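Local atomic coordinates of IPT/TIG domain-containing protein (Bacteroides thetaiotaomicron, PDB entry 3TC9), a protein that is of uncertain function, probably an auxiliary nutrient-binding protein that joins an immunoglobulin-like IPT/TIG domain to a six-bladed beta-propeller. Residues 135-143 with 152-160; 176-184 with 193-201. One frame throughout, in Å; residues are numbered along the deposited sequence.

Contact 1 of 2, residues 135-143 with 152-160; sequences GFGGAVWLS and LYLVGEQHP. With PO4 (phosphate ion), chain Q; EDO (1,2-ethanediol), chain U.
His159 lays its imidazole flat against Gly137, whose CA sits 3.5 Å from the ring centroid and almost on the ring normal, a CH-pi contact. A side chain on Gly137 would run into ND1, which is why glycine suits the place. The ring's opposite face is met by CG of Gln158, and at its edge NE2 donates to O3 of a phosphate ion, probably from the crystallisation liquor, at 2.7 Å, while Gln158 NE2 gives a second bond to phosphate O2. Arg418 and Arg421 also bond it. The type II' turn from Gly156 to His159, closed by His159 N to Gly156 O, brings Gln158 and His159 to it together.

Leu154 packs on one face of the sheet. Its CG lies between backbone N and carbonyl carbon (chi1 67°), which sends CD2 to the Phe136 ring, 3.7 Å from CE2, and sets CD1 against Gly138 O. Leu142 runs alongside with CD2 against Leu154 CB. On the other face Val155 CG2 packs on Trp141 CB at 3.5 Å. The strands are tied antiparallel by Val155 N to Trp141 O and by a reciprocal pair between Ser143 and Tyr153, each 2.8 Å N to O.

Strand 141-145 is the innermost of a propeller blade. Strand 159-165 flanks 151-156 on its far side, strand 401-407 packs on Leu142, and strand 181-186 packs on Trp141 and Val155.

Contact 2 of 2, residues 176-184 with 193-201; sequences SGLSKVRTI and MIITNDQNN. With EDO (1,2-ethanediol), chain U.
The guanidinium of Arg182 is met at its edges: NH1 reaches OD2 of Asp198 at 2.8 Å, and 1,2-ethanediol lies at the edge on the NE side. Guanidinium and carboxylate planes are only 20° apart, yet the NH1 hydrogen bond is bent and weak, so charge attraction probably does much of the work. Bends at chi2 and chi3 fold the arginine alongside Asp198, CG resting 3.6 Å from Asp198 CB. Lys180, extended beyond CG, runs beside the same aspartate, and its NZ makes a longer salt bridge to OD2. Asn229 also donates to OD2, while Glu272 shares Arg182 NH1.

The Asn197 amide turns back across the hairpin: with CG anti to the backbone N (chi1 -156°), OD1 accepts from Lys180 N at 3.1 Å and ND2 weakly reaches Ser179 OG. An amide suits the place because its C=O can accept while its NH2 donates. Beside it, Ile195 CG2 presses on Val181 CG1 at 3.3 Å, a tight fit. Thr183 and Thr196 point the same way, and one water touches both OG1 atoms at 2.6 Å; their other partners are Ala231 N and Asn207.

An alanine at Arg182 is likely to leave Asp198 and Glu272 each short of a cationic mate. The chemistry implies a charge-paired open end of the hairpin, away from its turn, where one carboxylate oxygen is shared by two cations and an amide.

How the contacts relate
Both contacts join the first two strands of four-stranded antiparallel meanders in neighbouring propeller blades, and contact 1 closes along the chain before contact 2 opens. Their centres are about 11 Å apart, and they meet directly: Val155 and Trp141 pack on Ile184, while Glu157 O probably accepts a hydrogen bond from Val181 N at 3.0 Å. Both are largely buried, contact 1 lying nearer the centre of the chain, about 14 Å away against 23 Å for contact 2. Contact 1 combines aliphatic and aromatic packing with a turn that holds a phosphate in this crystal; contact 2 relies more on side-chain polarity, with a salt-bridge network and a water-linked threonine pair.

Contact 1 of 2, residues 135-143 with 152-160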
ATOM      1  N   GLY B 135      33.582  -6.035   7.182  1.00 41.02           N
ATOM      2  CA  GLY B 135      32.822  -4.920   7.731  1.00 38.24           C
ATOM      3  C   GLY B 135      32.924  -3.733   6.805  1.00 40.67           C
ATOM      4  O   GLY B 135      33.823  -3.672   5.962  1.00 40.58           O
ATOM      5  N   PHE B 136      31.989  -2.804   6.922  1.00 38.29           N
ATOM      6  CA  PHE B 136      31.945  -1.600   6.084  1.00 38.62           C
ATOM      7  C   PHE B 136      32.658  -0.478   6.813  1.00 44.08           C
ATOM      8  O   PHE B 136      32.353  -0.230   7.972  1.00 42.42           O
ATOM      9  CB  PHE B 136      30.473  -1.211   5.772  1.00 39.01           C
ATOM     10  CG  PHE B 136      29.740  -2.221   4.928  1.00 39.10           C
ATOM     11  CD1 PHE B 136      29.178  -3.355   5.504  1.00 41.92           C
ATOM     12  CD2 PHE B 136      29.667  -2.072   3.544  1.00 41.01           C
ATOM     13  CE1 PHE B 136      28.532  -4.316   4.713  1.00 43.25           C
ATOM     14  CE2 PHE B 136      29.026  -3.033   2.751  1.00 43.48           C
ATOM     15  CZ  PHE B 136      28.439  -4.136   3.344  1.00 41.18           C
ATOM     16  N   GLY B 137      33.625   0.162   6.157  1.00 42.92           N
ATOM     17  CA  GLY B 137      34.343   1.283   6.757  1.00 42.47           C
ATOM     18  C   GLY B 137      33.407   2.456   6.969  1.00 44.93           C
ATOM     19  O   GLY B 137      33.511   3.168   7.977  1.00 45.30           O
ATOM     20  N   GLY B 138      32.486   2.626   6.012  1.00 37.79           N
ATOM     21  CA  GLY B 138      31.488   3.680   5.996  1.00 36.66           C
ATOM     22  C   GLY B 138      30.432   3.449   4.931  1.00 42.69           C
ATOM     23  O   GLY B 138      30.722   2.892   3.874  1.00 42.47           O
ATOM     24  N   ALA B 139      29.186   3.833   5.237  1.00 40.31           N
ATOM     25  CA  ALA B 139      28.027   3.796   4.338  1.00 40.03           C
ATOM     26  C   ALA B 139      27.184   5.007   4.686  1.00 43.12           C
ATOM     27  O   ALA B 139      26.169   4.897   5.384  1.00 42.59           O
ATOM     28  CB  ALA B 139      27.259   2.487   4.483  1.00 40.06           C
ATOM     29  N   VAL B 140      27.685   6.194   4.271  1.00 38.46           N
ATOM     30  CA  VAL B 140      27.104   7.508   4.610  1.00 36.56           C
ATOM     31  C   VAL B 140      25.941   7.880   3.685  1.00 41.37           C
ATOM     32  O   VAL B 140      25.129   8.736   4.036  1.00 40.51           O
ATOM     33  CB  VAL B 140      28.170   8.634   4.658  1.00 39.07           C
ATOM     34  CG1 VAL B 140      29.313   8.266   5.600  1.00 37.67           C
ATOM     35  CG2 VAL B 140      28.703   9.015   3.264  1.00 39.57           C
ATOM     36  N   TRP B 141      25.862   7.236   2.515  1.00 38.66           N
ATOM     37  CA  TRP B 141      24.814   7.529   1.549  1.00 38.23           C
ATOM     38  C   TRP B 141      24.521   6.270   0.797  1.00 40.36           C
ATOM     39  O   TRP B 141      25.449   5.618   0.326  1.00 39.53           O
ATOM     40  CB  TRP B 141      25.238   8.676   0.605  1.00 37.79           C
ATOM     41  CG  TRP B 141      24.089   9.407  -0.001  1.00 39.05           C
ATOM     42  CD1 TRP B 141      23.480   9.141  -1.192  1.00 42.23           C
ATOM     43  CD2 TRP B 141      23.388  10.527   0.572  1.00 38.68           C
ATOM     44  NE1 TRP B 141      22.457  10.044  -1.412  1.00 41.25           N
ATOM     45  CE2 TRP B 141      22.398  10.918  -0.356  1.00 41.92           C
ATOM     46  CE3 TRP B 141      23.560  11.292   1.747  1.00 39.69           C
ATOM     47  CZ2 TRP B 141      21.543  11.996  -0.121  1.00 41.05           C
ATOM     48  CZ3 TRP B 141      22.720  12.369   1.973  1.00 40.54           C
ATOM     49  CH2 TRP B 141      21.725  12.713   1.046  1.00 41.18           C
ATOM     50  N   LEU B 142      23.243   5.867   0.785  1.00 35.80           N
ATOM     51  CA  LEU B 142      22.801   4.639   0.127  1.00 35.67           C
ATOM     52  C   LEU B 142      21.891   5.011  -1.041  1.00 39.24           C
ATOM     53  O   LEU B 142      21.028   5.879  -0.877  1.00 36.74           O
ATOM     54  CB  LEU B 142      22.085   3.715   1.133  1.00 34.82           C
ATOM     55  CG  LEU B 142      22.978   3.030   2.168  1.00 39.00           C
ATOM     56  CD1 LEU B 142      22.179   2.546   3.368  1.00 36.74           C
ATOM     57  CD2 LEU B 142      23.664   1.835   1.573  1.00 44.86           C
ATOM     58  N   SER B 143      22.115   4.396  -2.231  1.00 36.71           N
ATOM     59  CA  SER B 143      21.343   4.708  -3.439  1.00 36.56           C
ATOM     60  C   SER B 143      21.253   3.515  -4.377  1.00 41.73           C
ATOM     61  O   SER B 143      22.280   2.960  -4.797  1.00 42.21           O
ATOM     62  CB  SER B 143      21.969   5.891  -4.172  1.00 37.46           C
ATOM     63  OG  SER B 143      21.311   6.161  -5.395  1.00 44.85           O
ATOM     64  N   LEU B 152      22.574  -1.952  -5.182  1.00 40.89           N
ATOM     65  CA  LEU B 152      22.520  -0.917  -4.158  1.00 39.24           C
ATOM     66  C   LEU B 152      23.931  -0.347  -3.973  1.00 44.77           C
ATOM     67  O   LEU B 152      24.838  -1.058  -3.540  1.00 44.90           O
ATOM     68  CB  LEU B 152      21.946  -1.486  -2.838  1.00 37.86           C
ATOM     69  CG  LEU B 152      21.939  -0.540  -1.604  1.00 39.54           C
ATOM     70  CD1 LEU B 152      21.121   0.730  -1.875  1.00 38.62           C
ATOM     71  CD2 LEU B 152      21.437  -1.274  -0.391  1.00 38.59           C
ATOM     72  N   TYR B 153      24.113   0.930  -4.312  1.00 41.99           N
ATOM     73  CA  TYR B 153      25.409   1.591  -4.170  1.00 41.77           C
ATOM     74  C   TYR B 153      25.485   2.348  -2.857  1.00 43.70           C
ATOM     75  O   TYR B 153      24.457   2.807  -2.326  1.00 41.52           O
ATOM     76  CB  TYR B 153      25.678   2.539  -5.355  1.00 43.78           C
ATOM     77  CG  TYR B 153      25.931   1.798  -6.648  1.00 45.83           C
ATOM     78  CD1 TYR B 153      27.207   1.360  -6.983  1.00 47.74           C
ATOM     79  CD2 TYR B 153      24.885   1.492  -7.515  1.00 47.39           C
ATOM     80  CE1 TYR B 153      27.442   0.641  -8.154  1.00 49.07           C
ATOM     81  CE2 TYR B 153      25.111   0.798  -8.701  1.00 50.02           C
ATOM     82  CZ  TYR B 153      26.396   0.384  -9.023  1.00 56.10           C
ATOM     83  OH  TYR B 153      26.629  -0.305 -10.185  1.00 56.99           O
ATOM     84  N   LEU B 154      26.710   2.491  -2.344  1.00 40.34           N
ATOM     85  CA  LEU B 154      26.996   3.220  -1.110  1.00 39.42           C
ATOM     86  C   LEU B 154      28.311   3.985  -1.258  1.00 45.15           C
ATOM     87  O   LEU B 154      29.206   3.525  -1.966  1.00 46.96           O
ATOM     88  CB  LEU B 154      27.022   2.284   0.133  1.00 38.74           C
ATOM     89  CG  LEU B 154      28.152   1.213   0.259  1.00 45.14           C
ATOM     90  CD1 LEU B 154      29.419   1.781   0.949  1.00 44.77           C
ATOM     91  CD2 LEU B 154      27.692   0.047   1.100  1.00 47.61           C
ATOM     92  N   VAL B 155      28.439   5.128  -0.571  1.00 39.83           N
ATOM     93  CA  VAL B 155      29.663   5.923  -0.504  1.00 40.24           C
ATOM     94  C   VAL B 155      30.028   5.965   0.971  1.00 43.96           C
ATOM     95  O   VAL B 155      29.139   5.899   1.806  1.00 41.10           O
ATOM     96  CB  VAL B 155      29.600   7.325  -1.175  1.00 44.21           C
ATOM     97  CG1 VAL B 155      29.498   7.202  -2.691  1.00 45.05           C
ATOM     98  CG2 VAL B 155      28.480   8.195  -0.610  1.00 42.65           C
ATOM     99  N   GLY B 156      31.316   6.029   1.281  1.00 43.52           N
ATOM    100  CA  GLY B 156      31.771   5.940   2.661  1.00 43.35           C
ATOM    101  C   GLY B 156      32.768   6.962   3.131  1.00 50.22           C
ATOM    102  O   GLY B 156      33.641   6.616   3.930  1.00 52.17           O
ATOM    103  N   GLU B 157      32.613   8.238   2.700  1.00 47.03           N
ATOM    104  CA  GLU B 157      33.500   9.364   3.032  1.00 47.50           C
ATOM    105  C   GLU B 157      34.918   9.031   2.555  1.00 50.77           C
ATOM    106  O   GLU B 157      35.126   8.956   1.341  1.00 50.51           O
ATOM    107  CB  GLU B 157      33.445   9.754   4.525  1.00 48.74           C
ATOM    108  CG  GLU B 157      32.296  10.698   4.854  1.00 64.80           C
ATOM    109  CD  GLU B 157      31.959  10.943   6.315  1.00 96.96           C
ATOM    110  OE1 GLU B 157      32.703  10.468   7.208  1.00 88.41           O
ATOM    111  OE2 GLU B 157      30.940  11.632   6.565  1.00 96.06           O
ATOM    112  N   GLN B 158      35.855   8.764   3.482  1.00 47.30           N
ATOM    113  CA  GLN B 158      37.221   8.401   3.119  1.00 49.11           C
ATOM    114  C   GLN B 158      37.297   6.947   2.605  1.00 55.18           C
ATOM    115  O   GLN B 158      38.243   6.612   1.895  1.00 56.09           O
ATOM    116  CB  GLN B 158      38.199   8.632   4.295  1.00 50.57           C
ATOM    117  CG  GLN B 158      38.082   7.656   5.470  1.00 49.21           C
ATOM    118  CD  GLN B 158      37.230   8.163   6.606  1.00 61.57           C
ATOM    119  OE1 GLN B 158      36.243   8.889   6.436  1.00 53.68           O
ATOM    120  NE2 GLN B 158      37.565   7.732   7.796  1.00 60.74           N
ATOM    121  N   HIS B 159      36.292   6.102   2.959  1.00 50.95           N
ATOM    122  CA  HIS B 159      36.244   4.692   2.592  1.00 50.18           C
ATOM    123  C   HIS B 159      35.715   4.522   1.163  1.00 53.33           C
ATOM    124  O   HIS B 159      35.109   5.457   0.647  1.00 53.66           O
ATOM    125  CB  HIS B 159      35.418   3.908   3.615  1.00 49.40           C
ATOM    126  CG  HIS B 159      35.974   4.001   4.995  1.00 52.31           C
ATOM    127  ND1 HIS B 159      37.078   3.263   5.381  1.00 54.68           N
ATOM    128  CD2 HIS B 159      35.581   4.775   6.031  1.00 53.07           C
ATOM    129  CE1 HIS B 159      37.310   3.597   6.639  1.00 53.56           C
ATOM    130  NE2 HIS B 159      36.435   4.501   7.074  1.00 52.98           N
ATOM    131  N   PRO B 160      35.956   3.369   0.491  1.00 50.02           N
ATOM    132  CA  PRO B 160      35.537   3.245  -0.912  1.00 50.36           C
ATOM    133  C   PRO B 160      34.033   3.243  -1.191  1.00 53.90           C
ATOM    134  O   PRO B 160      33.211   2.962  -0.318  1.00 51.74           O
ATOM    135  CB  PRO B 160      36.108   1.883  -1.325  1.00 52.66           C
ATOM    136  CG  PRO B 160      37.140   1.556  -0.329  1.00 57.27           C
ATOM    137  CD  PRO B 160      36.671   2.153   0.934  1.00 52.01           C
TER
HETATM  138  P   PO4 Q 480      36.430   5.779  10.686  1.00 62.32           P
HETATM  139  O1  PO4 Q 480      35.757   5.417  12.061  1.00 68.33           O
HETATM  140  O2  PO4 Q 480      36.576   7.346  10.585  1.00 69.05           O
HETATM  141  O3  PO4 Q 480      35.579   5.234   9.502  1.00 67.81           O
HETATM  142  O4  PO4 Q 480      37.853   5.127  10.519  1.00 69.53           O
HETATM  143  C1  EDO U 494      26.790  12.492   4.492  1.00 58.26           C
HETATM  144  O1  EDO U 494      26.711  12.687   3.086  1.00 59.26           O
HETATM  145  C2  EDO U 494      25.376  12.190   4.963  1.00 58.32           C
HETATM  146  O2  EDO U 494      25.320  10.888   5.552  1.00 57.03           O
HETATM  147  O   HOH W   1      32.822   2.009   2.530  1.00 45.90           O

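Contact 2 of 2, residues 176-184 with 193-201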
ATOM      1  N   SER B 176      37.931   3.703  -5.307  1.00 55.54           N
ATOM      2  CA  SER B 176      38.684   4.050  -4.097  1.00 55.06           C
ATOM      3  C   SER B 176      39.561   5.286  -4.333  1.00 60.08           C
ATOM      4  O   SER B 176      39.852   5.619  -5.480  1.00 61.24           O
ATOM      5  CB  SER B 176      39.579   2.885  -3.674  1.00 59.27           C
ATOM      6  OG  SER B 176      38.910   1.637  -3.689  1.00 66.77           O
ATOM      7  N   GLY B 177      39.983   5.948  -3.257  1.00 56.08           N
ATOM      8  CA  GLY B 177      40.895   7.081  -3.359  1.00 57.24           C
ATOM      9  C   GLY B 177      40.417   8.477  -3.036  1.00 59.21           C
ATOM     10  O   GLY B 177      41.255   9.313  -2.699  1.00 58.91           O
ATOM     11  N   LEU B 178      39.113   8.765  -3.184  1.00 54.48           N
ATOM     12  CA  LEU B 178      38.584  10.105  -2.887  1.00 54.39           C
ATOM     13  C   LEU B 178      38.541  10.320  -1.371  1.00 59.10           C
ATOM     14  O   LEU B 178      38.145   9.420  -0.623  1.00 58.19           O
ATOM     15  CB  LEU B 178      37.209  10.343  -3.522  1.00 53.55           C
ATOM     16  CG  LEU B 178      37.136  10.293  -5.048  1.00 58.66           C
ATOM     17  CD1 LEU B 178      35.681  10.242  -5.519  1.00 58.19           C
ATOM     18  CD2 LEU B 178      37.865  11.471  -5.677  1.00 60.80           C
ATOM     19  N   SER B 179      38.981  11.508  -0.939  1.00 56.17           N
ATOM     20  CA  SER B 179      39.161  11.927   0.456  1.00 55.06           C
ATOM     21  C   SER B 179      37.896  11.948   1.313  1.00 57.20           C
ATOM     22  O   SER B 179      37.987  11.564   2.484  1.00 54.91           O
ATOM     23  CB  SER B 179      39.808  13.305   0.517  1.00 57.31           C
ATOM     24  OG  SER B 179      39.004  14.284  -0.115  1.00 61.23           O
ATOM     25  N   LYS B 180      36.754  12.475   0.789  1.00 53.53           N
ATOM     26  CA  LYS B 180      35.524  12.571   1.590  1.00 50.75           C
ATOM     27  C   LYS B 180      34.258  12.585   0.702  1.00 52.28           C
ATOM     28  O   LYS B 180      33.657  13.639   0.496  1.00 50.99           O
ATOM     29  CB  LYS B 180      35.583  13.815   2.494  1.00 51.45           C
ATOM     30  CG  LYS B 180      34.644  13.785   3.695  1.00 49.27           C
ATOM     31  CD  LYS B 180      34.733  15.117   4.441  1.00 61.91           C
ATOM     32  CE  LYS B 180      33.902  15.152   5.693  1.00 76.34           C
ATOM     33  NZ  LYS B 180      33.636  16.549   6.136  1.00 89.70           N
ATOM     34  N   VAL B 181      33.844  11.399   0.207  1.00 47.45           N
ATOM     35  CA  VAL B 181      32.660  11.253  -0.642  1.00 46.47           C
ATOM     36  C   VAL B 181      31.369  11.362   0.212  1.00 49.69           C
ATOM     37  O   VAL B 181      31.167  10.579   1.136  1.00 48.67           O
ATOM     38  CB  VAL B 181      32.675   9.974  -1.478  1.00 49.49           C
ATOM     39  CG1 VAL B 181      31.644  10.074  -2.591  1.00 49.16           C
ATOM     40  CG2 VAL B 181      34.064   9.715  -2.045  1.00 50.21           C
ATOM     41  N   ARG B 182      30.489  12.312  -0.144  1.00 45.04           N
ATOM     42  CA  ARG B 182      29.308  12.636   0.640  1.00 43.38           C
ATOM     43  C   ARG B 182      28.003  12.067   0.116  1.00 47.21           C
ATOM     44  O   ARG B 182      27.187  11.604   0.908  1.00 45.36           O
ATOM     45  CB  ARG B 182      29.169  14.172   0.745  1.00 42.36           C
ATOM     46  CG  ARG B 182      30.340  14.880   1.434  1.00 45.14           C
ATOM     47  CD  ARG B 182      30.573  14.394   2.863  1.00 51.74           C
ATOM     48  NE  ARG B 182      29.383  14.560   3.695  1.00 58.08           N
ATOM     49  CZ  ARG B 182      29.159  15.609   4.484  1.00 70.18           C
ATOM     50  NH1 ARG B 182      30.060  16.580   4.587  1.00 56.31           N
ATOM     51  NH2 ARG B 182      28.049  15.679   5.202  1.00 50.60           N
ATOM     52  N   THR B 183      27.759  12.170  -1.190  1.00 46.29           N
ATOM     53  CA  THR B 183      26.499  11.742  -1.776  1.00 45.33           C
ATOM     54  C   THR B 183      26.687  11.036  -3.097  1.00 48.41           C
ATOM     55  O   THR B 183      27.769  11.060  -3.684  1.00 48.57           O
ATOM     56  CB  THR B 183      25.514  12.963  -1.989  1.00 52.31           C
ATOM     57  OG1 THR B 183      26.060  13.929  -2.895  1.00 52.04           O
ATOM     58  CG2 THR B 183      25.054  13.629  -0.690  1.00 46.19           C
ATOM     59  N   ILE B 184      25.569  10.420  -3.545  1.00 44.87           N
ATOM     60  CA  ILE B 184      25.318   9.738  -4.808  1.00 44.93           C
ATOM     61  C   ILE B 184      24.012  10.226  -5.351  1.00 49.48           C
ATOM     62  O   ILE B 184      22.991  10.199  -4.642  1.00 47.88           O
ATOM     63  CB  ILE B 184      25.248   8.175  -4.718  1.00 47.25           C
ATOM     64  CG1 ILE B 184      26.291   7.550  -3.826  1.00 47.03           C
ATOM     65  CG2 ILE B 184      25.149   7.494  -6.113  1.00 48.26           C
ATOM     66  CD1 ILE B 184      25.726   6.422  -3.003  1.00 53.69           C
HETATM   67  N   MSE B 193      26.448   8.149 -12.857  1.00 58.62           N
HETATM   68  CA  MSE B 193      26.335   8.282 -11.419  1.00 57.08           C
HETATM   69  C   MSE B 193      27.183   9.493 -10.988  1.00 61.12           C
HETATM   70  O   MSE B 193      28.370   9.571 -11.313  1.00 62.85           O
HETATM   71  CB  MSE B 193      26.779   6.971 -10.749  1.00 58.80           C
HETATM   72  CG  MSE B 193      27.125   7.104  -9.287  1.00 64.71           C
HETATM   73 SE   MSE B 193      27.202   5.398  -8.415  0.75 72.04          SE
HETATM   74  CE  MSE B 193      28.756   4.742  -9.142  1.00 70.35           C
ATOM     75  N   ILE B 194      26.570  10.431 -10.275  1.00 55.59           N
ATOM     76  CA  ILE B 194      27.261  11.619  -9.788  1.00 55.75           C
ATOM     77  C   ILE B 194      27.748  11.364  -8.364  1.00 59.98           C
ATOM     78  O   ILE B 194      26.933  11.105  -7.477  1.00 58.84           O
ATOM     79  CB  ILE B 194      26.402  12.909  -9.849  1.00 58.14           C
ATOM     80  CG1 ILE B 194      25.424  13.003 -11.074  1.00 58.39           C
ATOM     81  CG2 ILE B 194      27.237  14.167  -9.554  1.00 59.37           C
ATOM     82  CD1 ILE B 194      25.976  13.326 -12.364  1.00 60.59           C
ATOM     83  N   ILE B 195      29.067  11.470  -8.154  1.00 56.38           N
ATOM     84  CA  ILE B 195      29.738  11.269  -6.866  1.00 55.12           C
ATOM     85  C   ILE B 195      30.276  12.633  -6.416  1.00 54.21           C
ATOM     86  O   ILE B 195      31.001  13.287  -7.166  1.00 53.46           O
ATOM     87  CB  ILE B 195      30.842  10.176  -7.047  1.00 59.95           C
ATOM     88  CG1 ILE B 195      30.236   8.776  -7.313  1.00 60.96           C
ATOM     89  CG2 ILE B 195      31.870  10.139  -5.928  1.00 61.60           C
ATOM     90  CD1 ILE B 195      29.197   8.260  -6.315  1.00 70.39           C
ATOM     91  N   THR B 196      29.886  13.068  -5.214  1.00 46.55           N
ATOM     92  CA  THR B 196      30.255  14.369  -4.649  1.00 45.94           C
ATOM     93  C   THR B 196      31.356  14.233  -3.585  1.00 49.76           C
ATOM     94  O   THR B 196      31.195  13.461  -2.627  1.00 48.63           O
ATOM     95  CB  THR B 196      29.015  15.052  -4.086  1.00 50.67           C
ATOM     96  OG1 THR B 196      28.075  15.196  -5.149  1.00 50.36           O
ATOM     97  CG2 THR B 196      29.315  16.408  -3.505  1.00 51.39           C
ATOM     98  N   ASN B 197      32.454  15.008  -3.749  1.00 46.39           N
ATOM     99  CA  ASN B 197      33.613  15.013  -2.861  1.00 47.32           C
ATOM    100  C   ASN B 197      33.711  16.322  -2.057  1.00 54.00           C
ATOM    101  O   ASN B 197      33.655  17.419  -2.618  1.00 53.97           O
ATOM    102  CB  ASN B 197      34.908  14.775  -3.656  1.00 46.00           C
ATOM    103  CG  ASN B 197      36.030  14.214  -2.832  1.00 59.99           C
ATOM    104  OD1 ASN B 197      35.869  13.266  -2.046  1.00 55.45           O
ATOM    105  ND2 ASN B 197      37.204  14.772  -3.006  1.00 54.09           N
ATOM    106  N   ASP B 198      33.840  16.191  -0.730  1.00 52.26           N
ATOM    107  CA  ASP B 198      33.948  17.333   0.189  1.00 53.06           C
ATOM    108  C   ASP B 198      35.426  17.628   0.457  1.00 55.95           C
ATOM    109  O   ASP B 198      36.058  16.928   1.253  1.00 55.44           O
ATOM    110  CB  ASP B 198      33.178  17.038   1.508  1.00 54.17           C
ATOM    111  CG  ASP B 198      32.918  18.215   2.440  1.00 60.99           C
ATOM    112  OD1 ASP B 198      33.581  19.284   2.267  1.00 61.72           O
ATOM    113  OD2 ASP B 198      32.087  18.060   3.374  1.00 62.53           O
ATOM    114  N   GLN B 199      35.981  18.644  -0.226  1.00 52.39           N
ATOM    115  CA  GLN B 199      37.396  19.008  -0.073  1.00 52.99           C
ATOM    116  C   GLN B 199      37.570  20.538  -0.122  1.00 58.81           C
ATOM    117  O   GLN B 199      36.773  21.212  -0.771  1.00 58.06           O
ATOM    118  CB  GLN B 199      38.271  18.261  -1.103  1.00 54.61           C
ATOM    119  CG  GLN B 199      37.868  18.430  -2.567  1.00 45.28           C
ATOM    120  CD  GLN B 199      38.391  19.721  -3.120  1.00 64.17           C
ATOM    121  OE1 GLN B 199      39.479  20.174  -2.761  1.00 64.60           O
ATOM    122  NE2 GLN B 199      37.618  20.363  -3.980  1.00 54.01           N
ATOM    123  N   ASN B 200      38.592  21.079   0.583  1.00 58.54           N
ATOM    124  CA  ASN B 200      38.827  22.521   0.778  1.00 60.50           C
ATOM    125  C   ASN B 200      39.454  23.315  -0.388  1.00 66.80           C
ATOM    126  O   ASN B 200      39.548  24.532  -0.258  1.00 68.85           O
ATOM    127  CB  ASN B 200      39.687  22.770   2.032  1.00 64.29           C
ATOM    128  CG  ASN B 200      41.048  22.094   2.078  1.00 88.35           C
ATOM    129  OD1 ASN B 200      41.705  21.826   1.056  1.00 79.88           O
ATOM    130  ND2 ASN B 200      41.501  21.812   3.296  1.00 78.63           N
ATOM    131  N   ASN B 201      39.886  22.675  -1.487  1.00 63.47           N
ATOM    132  CA  ASN B 201      40.505  23.406  -2.604  1.00 64.10           C
ATOM    133  C   ASN B 201      39.455  23.766  -3.659  1.00 68.13           C
ATOM    134  O   ASN B 201      38.858  22.875  -4.260  1.00 68.27           O
ATOM    135  CB  ASN B 201      41.643  22.589  -3.216  1.00 64.27           C
ATOM    136  CG  ASN B 201      42.566  23.335  -4.149  1.00 88.43           C
ATOM    137  OD1 ASN B 201      42.150  24.093  -5.038  1.00 86.47           O
ATOM    138  ND2 ASN B 201      43.855  23.072  -4.010  1.00 78.00           N
TER
HETATM  139  C1  EDO U 494      26.790  12.492   4.492  1.00 58.26           C
HETATM  140  O1  EDO U 494      26.711  12.687   3.086  1.00 59.26           O
HETATM  141  C2  EDO U 494      25.376  12.190   4.963  1.00 58.32           C
HETATM  142  O2  EDO U 494      25.320  10.888   5.552  1.00 57.03           O
HETATM  143  O   HOH W   2      26.296  13.289  -5.409  1.00 44.72           O